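Putative poly(3-hydroxybutyrate) depolymerase LpqC (Bordetella parapertussis 12822, PDB 3D0K) probably hydrolyses ester bonds as a serine hydrolase of the alpha/beta-hydrolase type, with poly(3-hydroxybutyrate) or a related ester as the presumed substrate. Local coordinates at residues A[9-14]-A[128-133]; A[57-62]-A[72-77]; A[161-166]-A[204-209]; A[171-176]-A[214-219]. All coordinates share one frame; numbering follows the deposited sequence.

Contact 1 of 4, residues A[9-14]-A[128-133]; sequences LTNADR and LANIRA
Ala12, in the first turn of helix 11-18, faces Asn130 and Ala133 near the end of helix 122-133, so the contact is a small helix-to-helix junction at the periphery of the alpha/beta/alpha sandwich. The two backbones come near, with the CA atoms of Ala12 and Asn130 only 4.6 Å apart, an approach that the small methyl side chain permits. That methyl meets two residues about one helical turn apart: Ala12 CB lies 3.5 Å from Asn130 OD1 and 3.7 Å from Ala133 CB. The Asn130 amide lies beside Asn11 and Ala12. Its CG lies anti to the carbonyl carbon (chi1 -82°), and the two ends of the amide are sorted by partner. OD1 is turned to Ala12, whereas ND2 lies against the aliphatic part of Asn11, 3.6 Å from Asn11 CB, and donates to the hydroxyl of Tyr29 on strand 23-29. Asn11 in turn sends its own ND2 to the carbonyl of Leu30, so both amides also bind the end of this outermost strand, Tyr29 within it and Leu30 just past it. The helix start itself is closed by a capping box: Asp13 N donates to Thr10 OG1 at an angle of 165°, and Thr10 N returns a bond to Asp13 OD2, met on the anti side and tilted 35° out of the carboxylate plane. No direct hydrogen bond joins the segments; instead a water accepts from Ala12 N at 3.0 Å and donates to Asn130 OD1 at 2.7 Å.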
# COMPACT_ATOMS: atom_id res chain seq x y z
N LEU A 9 -11.41 -22.90 -15.59
CA LEU A 9 -11.68 -21.56 -14.97
C LEU A 9 -10.45 -20.67 -14.86
O LEU A 9 -9.36 -21.13 -14.47
CB LEU A 9 -12.37 -21.64 -13.60
CG LEU A 9 -13.85 -21.25 -13.50
CD1 LEU A 9 -14.77 -22.12 -14.33
CD2 LEU A 9 -14.35 -21.20 -12.06
N THR A 10 -10.62 -19.40 -15.17
CA THR A 10 -9.53 -18.46 -15.02
C THR A 10 -9.74 -17.73 -13.68
O THR A 10 -10.83 -17.83 -13.07
CB THR A 10 -9.54 -17.44 -16.16
OG1 THR A 10 -10.77 -16.70 -16.07
CG2 THR A 10 -9.53 -18.17 -17.54
N ASN A 11 -8.71 -16.99 -13.26
CA ASN A 11 -8.82 -16.11 -12.09
C ASN A 11 -9.94 -15.09 -12.24
O ASN A 11 -10.64 -14.81 -11.27
CB ASN A 11 -7.51 -15.37 -11.81
CG ASN A 11 -6.52 -16.22 -11.02
OD1 ASN A 11 -6.92 -17.15 -10.31
ND2 ASN A 11 -5.23 -15.93 -11.17
N ALA A 12 -10.15 -14.59 -13.46
CA ALA A 12 -11.27 -13.65 -13.69
C ALA A 12 -12.61 -14.36 -13.46
O ALA A 12 -13.49 -13.80 -12.81
CB ALA A 12 -11.20 -13.06 -15.09
N ASP A 13 -12.75 -15.59 -13.98
CA ASP A 13 -14.00 -16.38 -13.77
C ASP A 13 -14.26 -16.60 -12.29
O ASP A 13 -15.35 -16.38 -11.83
CB ASP A 13 -13.98 -17.73 -14.47
CG ASP A 13 -13.80 -17.62 -15.97
OD1 ASP A 13 -14.37 -16.66 -16.55
OD2 ASP A 13 -13.10 -18.51 -16.56
N ARG A 14 -13.23 -17.01 -11.57
CA ARG A 14 -13.32 -17.18 -10.09
C ARG A 14 -13.79 -15.93 -9.38
O ARG A 14 -14.71 -15.99 -8.55
CB ARG A 14 -12.01 -17.70 -9.50
CG ARG A 14 -11.91 -19.20 -9.71
CD ARG A 14 -10.69 -19.84 -9.03
NE ARG A 14 -9.54 -19.70 -9.91
CZ ARG A 14 -9.21 -20.54 -10.89
NH1 ARG A 14 -9.93 -21.64 -11.13
NH2 ARG A 14 -8.15 -20.28 -11.63
N LEU A 128 -6.16 -6.53 -10.05
CA LEU A 128 -7.07 -5.49 -10.62
C LEU A 128 -7.51 -5.85 -12.04
O LEU A 128 -8.68 -5.68 -12.41
CB LEU A 128 -6.46 -4.07 -10.57
CG LEU A 128 -6.26 -3.48 -9.14
CD1 LEU A 128 -5.35 -2.22 -9.14
CD2 LEU A 128 -7.61 -3.19 -8.46
N ALA A 129 -6.58 -6.34 -12.86
CA ALA A 129 -6.93 -6.65 -14.27
C ALA A 129 -7.97 -7.79 -14.30
O ALA A 129 -8.86 -7.85 -15.18
CB ALA A 129 -5.67 -7.07 -15.01
N ASN A 130 -7.86 -8.71 -13.34
CA ASN A 130 -8.80 -9.77 -13.21
C ASN A 130 -10.18 -9.39 -12.69
O ASN A 130 -11.19 -9.97 -13.16
CB ASN A 130 -8.17 -10.98 -12.51
CG ASN A 130 -7.37 -11.83 -13.49
OD1 ASN A 130 -7.83 -12.11 -14.59
ND2 ASN A 130 -6.19 -12.24 -13.10
N ILE A 131 -10.21 -8.41 -11.79
CA ILE A 131 -11.48 -7.80 -11.30
C ILE A 131 -12.18 -7.15 -12.48
O ILE A 131 -13.39 -7.28 -12.67
CB ILE A 131 -11.19 -6.80 -10.14
CG1 ILE A 131 -10.70 -7.57 -8.91
CG2 ILE A 131 -12.43 -5.94 -9.76
CD1 ILE A 131 -10.35 -6.69 -7.69
N ARG A 132 -11.39 -6.44 -13.29
CA ARG A 132 -11.94 -5.85 -14.53
C ARG A 132 -12.39 -6.86 -15.60
O ARG A 132 -13.45 -6.67 -16.20
CB ARG A 132 -10.90 -4.89 -15.10
CG ARG A 132 -11.45 -3.64 -15.76
CD ARG A 132 -10.28 -2.68 -16.00
NE ARG A 132 -9.35 -3.17 -17.02
CZ ARG A 132 -9.05 -2.51 -18.14
NH1 ARG A 132 -9.60 -1.31 -18.39
NH2 ARG A 132 -8.21 -3.04 -19.02
N ALA A 133 -11.61 -7.92 -15.84
CA ALA A 133 -12.02 -8.96 -16.78
C ALA A 133 -13.24 -9.69 -16.25
O ALA A 133 -14.05 -10.13 -17.03
CB ALA A 133 -10.86 -9.96 -17.07
O HOH W 1 -8.21 -14.52 -15.76

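Contact 2 of 4, residues A[57-62]-A[72-77]; sequences VVVQHG and DFWIPA
Val59 and Trp74 are brought together by two first torsions. Trp74 has CG anti to its carbonyl carbon (chi1 -76°), which lays the indole against strand 56-60; Val59, with CG1 opposite the backbone N (chi1 172°), turns both methyls to the pyrrole part of that indole. The closer branch is CG2, placed over the five-membered ring at 3.6 Å from its centroid and 13° off the normal, a well-centred CH-pi contact. Val59 CG1 lies 3.8 Å from Trp74 NE1. Two residues back along the strand, on the same side of the sheet, Val57 adds a single methyl over the benzene part, its side chain crossing the indole at about a right angle: CG1 of Val57 stands 4.1 Å from the centroid of the six-membered ring, also nearly over its centre. Both valines therefore cover one face of the indole, with one valine for each ring. No hydrogen bond crosses the contact. Phe145 of the neighbouring strand 142-147 meets the Trp74 ring edge-to-face, and Ser277 and Ala281 of helix 273-286 touch it as well. The indole thus lies between the sheet and helix 273-286. A buried aromatic side chain from the junction of helices 67-73 and 75-81, laid flat on alternate valines of a central parallel strand, makes this a sheet-to-helix interface of the three-layer alpha/beta/alpha sandwich.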
# COMPACT_ATOMS: atom_id res chain seq x y z
N VAL A 57 -11.00 0.02 -3.48
CA VAL A 57 -9.89 0.37 -2.58
C VAL A 57 -9.06 -0.89 -2.30
O VAL A 57 -9.57 -1.89 -1.83
CB VAL A 57 -10.42 0.99 -1.27
CG1 VAL A 57 -9.19 1.38 -0.42
CG2 VAL A 57 -11.37 2.20 -1.62
N VAL A 58 -7.77 -0.86 -2.64
CA VAL A 58 -6.87 -1.99 -2.35
C VAL A 58 -6.26 -1.62 -0.97
O VAL A 58 -5.75 -0.53 -0.81
CB VAL A 58 -5.80 -2.14 -3.42
CG1 VAL A 58 -4.81 -3.27 -3.08
CG2 VAL A 58 -6.46 -2.43 -4.84
N VAL A 59 -6.35 -2.52 -0.01
CA VAL A 59 -5.86 -2.23 1.36
C VAL A 59 -4.75 -3.19 1.70
O VAL A 59 -4.97 -4.41 1.67
CB VAL A 59 -7.03 -2.36 2.36
CG1 VAL A 59 -6.55 -2.25 3.77
CG2 VAL A 59 -8.12 -1.33 2.07
N GLN A 60 -3.56 -2.69 2.06
CA GLN A 60 -2.46 -3.59 2.44
C GLN A 60 -2.18 -3.62 3.94
O GLN A 60 -1.92 -2.58 4.51
CB GLN A 60 -1.19 -3.27 1.69
CG GLN A 60 -1.30 -3.48 0.17
CD GLN A 60 -1.51 -4.96 -0.17
OE1 GLN A 60 -1.11 -5.87 0.61
NE2 GLN A 60 -2.09 -5.21 -1.33
N HIS A 61 -2.22 -4.82 4.51
CA HIS A 61 -2.10 -5.08 5.98
C HIS A 61 -0.70 -4.75 6.47
O HIS A 61 0.23 -4.62 5.68
CB HIS A 61 -2.45 -6.57 6.27
CG HIS A 61 -1.66 -7.58 5.46
ND1 HIS A 61 -0.29 -7.66 5.47
CD2 HIS A 61 -2.08 -8.55 4.60
CE1 HIS A 61 0.11 -8.63 4.67
NE2 HIS A 61 -0.96 -9.20 4.15
N GLY A 62 -0.51 -4.64 7.79
CA GLY A 62 0.86 -4.46 8.27
C GLY A 62 1.53 -5.81 8.56
O GLY A 62 1.25 -6.83 7.90
N ASP A 72 -11.96 -5.47 7.39
CA ASP A 72 -13.04 -5.10 8.35
C ASP A 72 -12.99 -3.61 8.70
O ASP A 72 -14.05 -2.96 8.87
CB ASP A 72 -12.93 -5.91 9.64
CG ASP A 72 -13.40 -7.38 9.49
OD1 ASP A 72 -13.91 -7.77 8.44
OD2 ASP A 72 -13.22 -8.14 10.46
N PHE A 73 -11.78 -3.07 8.85
CA PHE A 73 -11.63 -1.64 9.20
C PHE A 73 -12.30 -0.73 8.18
O PHE A 73 -12.75 0.36 8.54
CB PHE A 73 -10.16 -1.20 9.25
CG PHE A 73 -9.34 -1.93 10.25
CD1 PHE A 73 -9.91 -2.56 11.35
CD2 PHE A 73 -7.93 -1.97 10.07
CE1 PHE A 73 -9.09 -3.24 12.30
CE2 PHE A 73 -7.10 -2.63 11.02
CZ PHE A 73 -7.70 -3.29 12.13
N TRP A 74 -12.33 -1.16 6.91
CA TRP A 74 -12.89 -0.37 5.81
C TRP A 74 -14.39 -0.57 5.54
O TRP A 74 -14.94 0.11 4.67
CB TRP A 74 -12.10 -0.62 4.53
CG TRP A 74 -10.77 0.11 4.53
CD1 TRP A 74 -9.59 -0.26 5.20
CD2 TRP A 74 -10.51 1.35 3.92
NE1 TRP A 74 -8.60 0.69 4.96
CE2 TRP A 74 -9.14 1.69 4.19
CE3 TRP A 74 -11.29 2.22 3.10
CZ2 TRP A 74 -8.55 2.86 3.69
CZ3 TRP A 74 -10.70 3.39 2.61
CH2 TRP A 74 -9.33 3.69 2.92
N ILE A 75 -15.03 -1.49 6.24
CA ILE A 75 -16.48 -1.72 6.06
C ILE A 75 -17.38 -0.46 6.21
O ILE A 75 -18.21 -0.17 5.32
CB ILE A 75 -16.99 -2.93 6.86
CG1 ILE A 75 -16.43 -4.25 6.23
CG2 ILE A 75 -18.56 -2.96 6.89
CD1 ILE A 75 -16.68 -5.49 7.15
N PRO A 76 -17.26 0.29 7.31
CA PRO A 76 -18.15 1.44 7.42
C PRO A 76 -18.00 2.45 6.27
O PRO A 76 -19.01 2.93 5.74
CB PRO A 76 -17.77 2.05 8.78
CG PRO A 76 -17.15 0.86 9.54
CD PRO A 76 -16.37 0.15 8.50
N ALA A 77 -16.76 2.75 5.87
CA ALA A 77 -16.53 3.63 4.71
C ALA A 77 -17.11 3.00 3.40
O ALA A 77 -17.66 3.71 2.55
CB ALA A 77 -15.00 3.97 4.56

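Contact 3 of 4, residues A[161-166]-A[204-209]; sequences QPHAPF and LAYPMT
Tyr206, just after helix 197-205, ties the end of that helix to the type I turn His163-Phe166, which follows helix 149-160 and leads into strand 168-172. Tyr206 carries the contact alone on its side. With CG anti to the backbone N (chi1 -166°), its ring extends across to the turn and meets both ends of it. At the near end the edge of the tyrosine is directed to the face of His163 in an offset edge-to-face pair, centroids 5.1 Å apart and planes at 73°; Tyr206 CD2 approaches His163 ND1 to 3.7 Å. The imidazole is held from its other nitrogen, since NE2 bonds to the carbonyl of Met158 in the preceding helix. The two segments thus link consecutive connections of the alpha/beta fold, each followed by one of two adjacent parallel strands, 168-172 and 209-213. At the far end the phenol donates to the carbonyl oxygen of Phe166, Tyr206 OH to Phe166 O being 2.7 Å. That oxygen lies at the ring edge in the plane of the phenol, yet the hydroxyl stands well above the carbonyl plane, 70° out of it, rather than along a lone pair. The same hydroxyl is 3.8 Å from Phe166 CB, while the Phe166 ring heads away to pack on Leu128 and Val124. Pro207 CD, of the next residue, sits over one face of the tyrosine ring, offset toward the rim, 3.3 Å above its plane.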
# COMPACT_ATOMS: atom_id res chain seq x y z
N GLN A 161 6.78 -0.08 -9.92
CA GLN A 161 5.67 -0.57 -10.79
C GLN A 161 5.02 0.55 -11.62
O GLN A 161 5.06 1.72 -11.21
CB GLN A 161 4.58 -1.28 -9.95
CG GLN A 161 5.13 -2.37 -8.99
CD GLN A 161 5.77 -3.53 -9.76
OE1 GLN A 161 5.21 -3.98 -10.79
NE2 GLN A 161 6.97 -3.97 -9.33
N PRO A 162 4.45 0.21 -12.79
CA PRO A 162 3.68 1.23 -13.52
C PRO A 162 2.55 1.87 -12.66
O PRO A 162 1.89 1.18 -11.85
CB PRO A 162 3.09 0.47 -14.72
CG PRO A 162 4.06 -0.71 -14.95
CD PRO A 162 4.51 -1.09 -13.52
N HIS A 163 2.31 3.17 -12.84
CA HIS A 163 1.31 3.87 -12.03
C HIS A 163 -0.08 3.92 -12.63
O HIS A 163 -1.04 4.31 -11.93
CB HIS A 163 1.76 5.28 -11.70
CG HIS A 163 3.00 5.32 -10.87
ND1 HIS A 163 3.82 6.43 -10.84
CD2 HIS A 163 3.63 4.36 -10.13
CE1 HIS A 163 4.86 6.18 -10.06
NE2 HIS A 163 4.77 4.94 -9.60
N ALA A 164 -0.19 3.53 -13.90
CA ALA A 164 -1.48 3.61 -14.62
C ALA A 164 -2.73 3.05 -13.90
O ALA A 164 -3.79 3.69 -13.97
CB ALA A 164 -1.35 3.05 -16.14
N PRO A 165 -2.62 1.90 -13.19
CA PRO A 165 -3.81 1.38 -12.53
C PRO A 165 -4.34 2.25 -11.36
O PRO A 165 -5.48 2.05 -10.95
CB PRO A 165 -3.34 0.02 -12.00
CG PRO A 165 -2.14 -0.34 -12.85
CD PRO A 165 -1.48 0.97 -13.03
N PHE A 166 -3.54 3.17 -10.83
CA PHE A 166 -3.85 3.81 -9.55
C PHE A 166 -4.23 5.28 -9.64
O PHE A 166 -3.44 6.11 -10.13
CB PHE A 166 -2.67 3.63 -8.57
CG PHE A 166 -2.20 2.20 -8.49
CD1 PHE A 166 -1.04 1.80 -9.18
CD2 PHE A 166 -2.94 1.26 -7.79
CE1 PHE A 166 -0.61 0.48 -9.12
CE2 PHE A 166 -2.54 -0.09 -7.73
CZ PHE A 166 -1.36 -0.48 -8.39
N LEU A 204 8.62 10.31 -8.07
CA LEU A 204 8.60 11.68 -7.60
C LEU A 204 7.42 12.52 -8.05
O LEU A 204 6.95 13.34 -7.29
CB LEU A 204 9.94 12.39 -7.93
CG LEU A 204 11.19 11.84 -7.23
CD1 LEU A 204 12.46 12.44 -7.82
CD2 LEU A 204 11.14 12.09 -5.68
N ALA A 205 6.93 12.29 -9.26
CA ALA A 205 5.86 13.09 -9.84
C ALA A 205 4.50 12.74 -9.24
O ALA A 205 3.57 13.58 -9.22
CB ALA A 205 5.82 12.89 -11.36
N TYR A 206 4.37 11.48 -8.80
CA TYR A 206 3.06 10.95 -8.45
C TYR A 206 2.54 11.67 -7.20
O TYR A 206 3.31 11.92 -6.27
CB TYR A 206 3.11 9.43 -8.23
CG TYR A 206 1.67 8.84 -8.20
CD1 TYR A 206 0.93 8.85 -7.03
CD2 TYR A 206 1.06 8.35 -9.37
CE1 TYR A 206 -0.36 8.39 -6.98
CE2 TYR A 206 -0.26 7.86 -9.34
CZ TYR A 206 -0.96 7.88 -8.12
OH TYR A 206 -2.25 7.38 -8.06
N PRO A 207 1.24 12.02 -7.17
CA PRO A 207 0.71 12.69 -5.95
C PRO A 207 0.45 11.75 -4.75
O PRO A 207 -0.67 11.71 -4.20
CB PRO A 207 -0.58 13.34 -6.46
CG PRO A 207 -1.10 12.31 -7.48
CD PRO A 207 0.21 11.90 -8.23
N MSE A 208 1.46 11.00 -4.34
CA MSE A 208 1.32 10.06 -3.27
C MSE A 208 1.15 10.82 -1.97
O MSE A 208 1.85 11.79 -1.79
CB MSE A 208 2.63 9.22 -3.16
CG MSE A 208 2.51 8.20 -2.05
SE MSE A 208 4.01 6.90 -2.23
CE MSE A 208 3.68 6.65 -4.11
N THR A 209 0.25 10.39 -1.07
CA THR A 209 0.15 10.93 0.29
C THR A 209 0.98 10.05 1.22
O THR A 209 0.84 8.81 1.24
CB THR A 209 -1.32 10.94 0.81
OG1 THR A 209 -2.13 11.68 -0.09
CG2 THR A 209 -1.44 11.57 2.20

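Contact 4 of 4, residues A[171-176]-A[214-219]; sequences AANPGW and DQDIAT. With SO4 (sulfate ion), chain E.
Asp216 reaches from the loop after strand 209-213 to Asn173 at the end of strand 168-172. Its position fits the acid of a Ser-His-Asp triad of the alpha/beta-hydrolase fold, probably with His271 and Ser148, the latter on a nucleophile elbow. From Asp216 CB, which lies 4.0 Å from Asn173 OD1, the side chain runs with CG anti to the backbone N (chi1 -161°) and so carries the carboxylate over to the asparagine. CG is likewise 4.0 Å from Asn173 CG. The two oxygens then part: OD1 forms a salt bridge with Arg237, while OD2 accepts from His271 ND1 and also presses on the asparagine. Asp216 OD2 stands over the face of the Asn173 amide, 3.1 Å from Asn173 CG and 3.2 Å from Asn173 CB, with the carboxylate and amide planes perpendicular at 90°. Asn173 ND2 does lie 3.3 Å from Asp216 OD2, but an oxygen above the amide face gives a poor angle, so this is packing rather than a hydrogen bond. The amide is oriented from its other end, where OD1 accepts from Gly213 N. Two residues on, at Gly175, a sulfate, probably from the crystallisation liquor, is also gripped by Arg237 and Gln152; Gly175 N meets its O1 weakly, at 2.9 Å and 128°.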
# COMPACT_ATOMS: atom_id res chain seq x y z
N ALA A 171 0.48 5.96 1.73
CA ALA A 171 1.24 5.07 2.56
C ALA A 171 1.20 5.63 3.97
O ALA A 171 1.56 6.78 4.21
CB ALA A 171 2.70 4.97 2.07
N ALA A 172 0.69 4.84 4.91
CA ALA A 172 0.40 5.36 6.21
C ALA A 172 1.37 4.75 7.26
O ALA A 172 1.48 3.52 7.35
CB ALA A 172 -1.07 5.05 6.57
N ASN A 173 2.02 5.57 8.07
CA ASN A 173 2.96 5.04 9.11
C ASN A 173 3.89 3.89 8.65
O ASN A 173 4.00 2.90 9.35
CB ASN A 173 2.22 4.57 10.42
CG ASN A 173 1.46 5.70 11.10
OD1 ASN A 173 1.82 6.87 10.95
ND2 ASN A 173 0.35 5.36 11.80
N PRO A 174 4.54 3.99 7.46
CA PRO A 174 5.56 2.96 7.20
C PRO A 174 6.63 2.93 8.30
O PRO A 174 7.03 4.01 8.77
CB PRO A 174 6.22 3.43 5.88
CG PRO A 174 5.12 4.26 5.20
CD PRO A 174 4.45 4.98 6.36
N GLY A 175 7.13 1.72 8.65
CA GLY A 175 8.19 1.60 9.67
C GLY A 175 9.51 2.22 9.20
O GLY A 175 10.25 2.76 10.00
N TRP A 176 9.82 2.14 7.90
CA TRP A 176 11.00 2.79 7.34
C TRP A 176 10.85 2.80 5.80
O TRP A 176 9.90 2.23 5.28
CB TRP A 176 12.32 2.08 7.76
CG TRP A 176 12.61 0.84 7.02
CD1 TRP A 176 11.87 -0.33 7.03
CD2 TRP A 176 13.74 0.60 6.15
NE1 TRP A 176 12.47 -1.26 6.20
CE2 TRP A 176 13.62 -0.74 5.68
CE3 TRP A 176 14.85 1.36 5.77
CZ2 TRP A 176 14.56 -1.32 4.80
CZ3 TRP A 176 15.81 0.76 4.88
CH2 TRP A 176 15.64 -0.55 4.42
N ASP A 214 1.00 11.73 14.33
CA ASP A 214 2.01 12.45 15.11
C ASP A 214 2.25 11.90 16.51
O ASP A 214 3.12 12.39 17.24
CB ASP A 214 1.78 13.98 15.09
CG ASP A 214 0.59 14.44 15.95
OD1 ASP A 214 0.00 13.63 16.72
OD2 ASP A 214 0.27 15.65 15.84
N GLN A 215 1.47 10.89 16.87
CA GLN A 215 1.68 10.11 18.06
C GLN A 215 2.34 8.74 17.73
O GLN A 215 2.47 7.89 18.61
CB GLN A 215 0.34 9.89 18.81
CG GLN A 215 -0.33 11.19 19.33
CD GLN A 215 0.62 12.06 20.14
OE1 GLN A 215 0.97 13.16 19.72
NE2 GLN A 215 1.07 11.55 21.30
N ASP A 216 2.79 8.52 16.49
CA ASP A 216 3.52 7.27 16.19
C ASP A 216 4.98 7.53 16.53
O ASP A 216 5.86 7.70 15.65
CB ASP A 216 3.31 6.83 14.71
CG ASP A 216 3.64 5.35 14.47
OD1 ASP A 216 4.37 4.72 15.26
OD2 ASP A 216 3.17 4.80 13.46
N ILE A 217 5.22 7.60 17.84
CA ILE A 217 6.49 8.11 18.36
C ILE A 217 7.07 7.20 19.43
O ILE A 217 8.04 7.57 20.06
CB ILE A 217 6.37 9.60 18.91
CG1 ILE A 217 5.31 9.69 20.05
CG2 ILE A 217 6.10 10.60 17.74
CD1 ILE A 217 5.44 10.92 20.94
N ALA A 218 6.49 6.02 19.61
CA ALA A 218 7.06 5.02 20.51
C ALA A 218 8.36 4.45 19.90
O ALA A 218 8.45 4.26 18.67
CB ALA A 218 6.04 3.91 20.78
N THR A 219 9.36 4.19 20.74
CA THR A 219 10.76 4.00 20.28
C THR A 219 11.41 2.61 20.53
O THR A 219 10.92 1.82 21.37
CB THR A 219 11.70 5.08 20.87
OG1 THR A 219 11.68 4.98 22.30
CG2 THR A 219 11.26 6.51 20.43
S SO4 E . 6.52 -1.61 10.39
O1 SO4 E . 6.26 -0.96 9.10
O2 SO4 E . 7.80 -2.32 10.25
O3 SO4 E . 6.63 -0.73 11.51
O4 SO4 E . 5.60 -2.70 10.66

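In the fold
The four contacts run across the sandwich from its edge to the probable catalytic site. Contact 1 and contact 4 lie on opposite sides of the chain's centre, about 35 Å apart between centres. Leu128, on the helix of contact 1, connects the outer end to the interior: its CD2 packs on Val58 CG2 of contact 2 at 3.9 Å, and its CD1 on Phe166 CE2 of contact 3 at 3.8 Å. Contacts 3 and 4 share adjacent strands, joined by a probable hydrogen bond from Ala171 N to Thr209 O (2.9 Å). Contact 2 reaches the same sheet as contact 4 without touching it, their nearest atoms about 8 Å apart. The presumed triad acid and the sulfate both belong to contact 4.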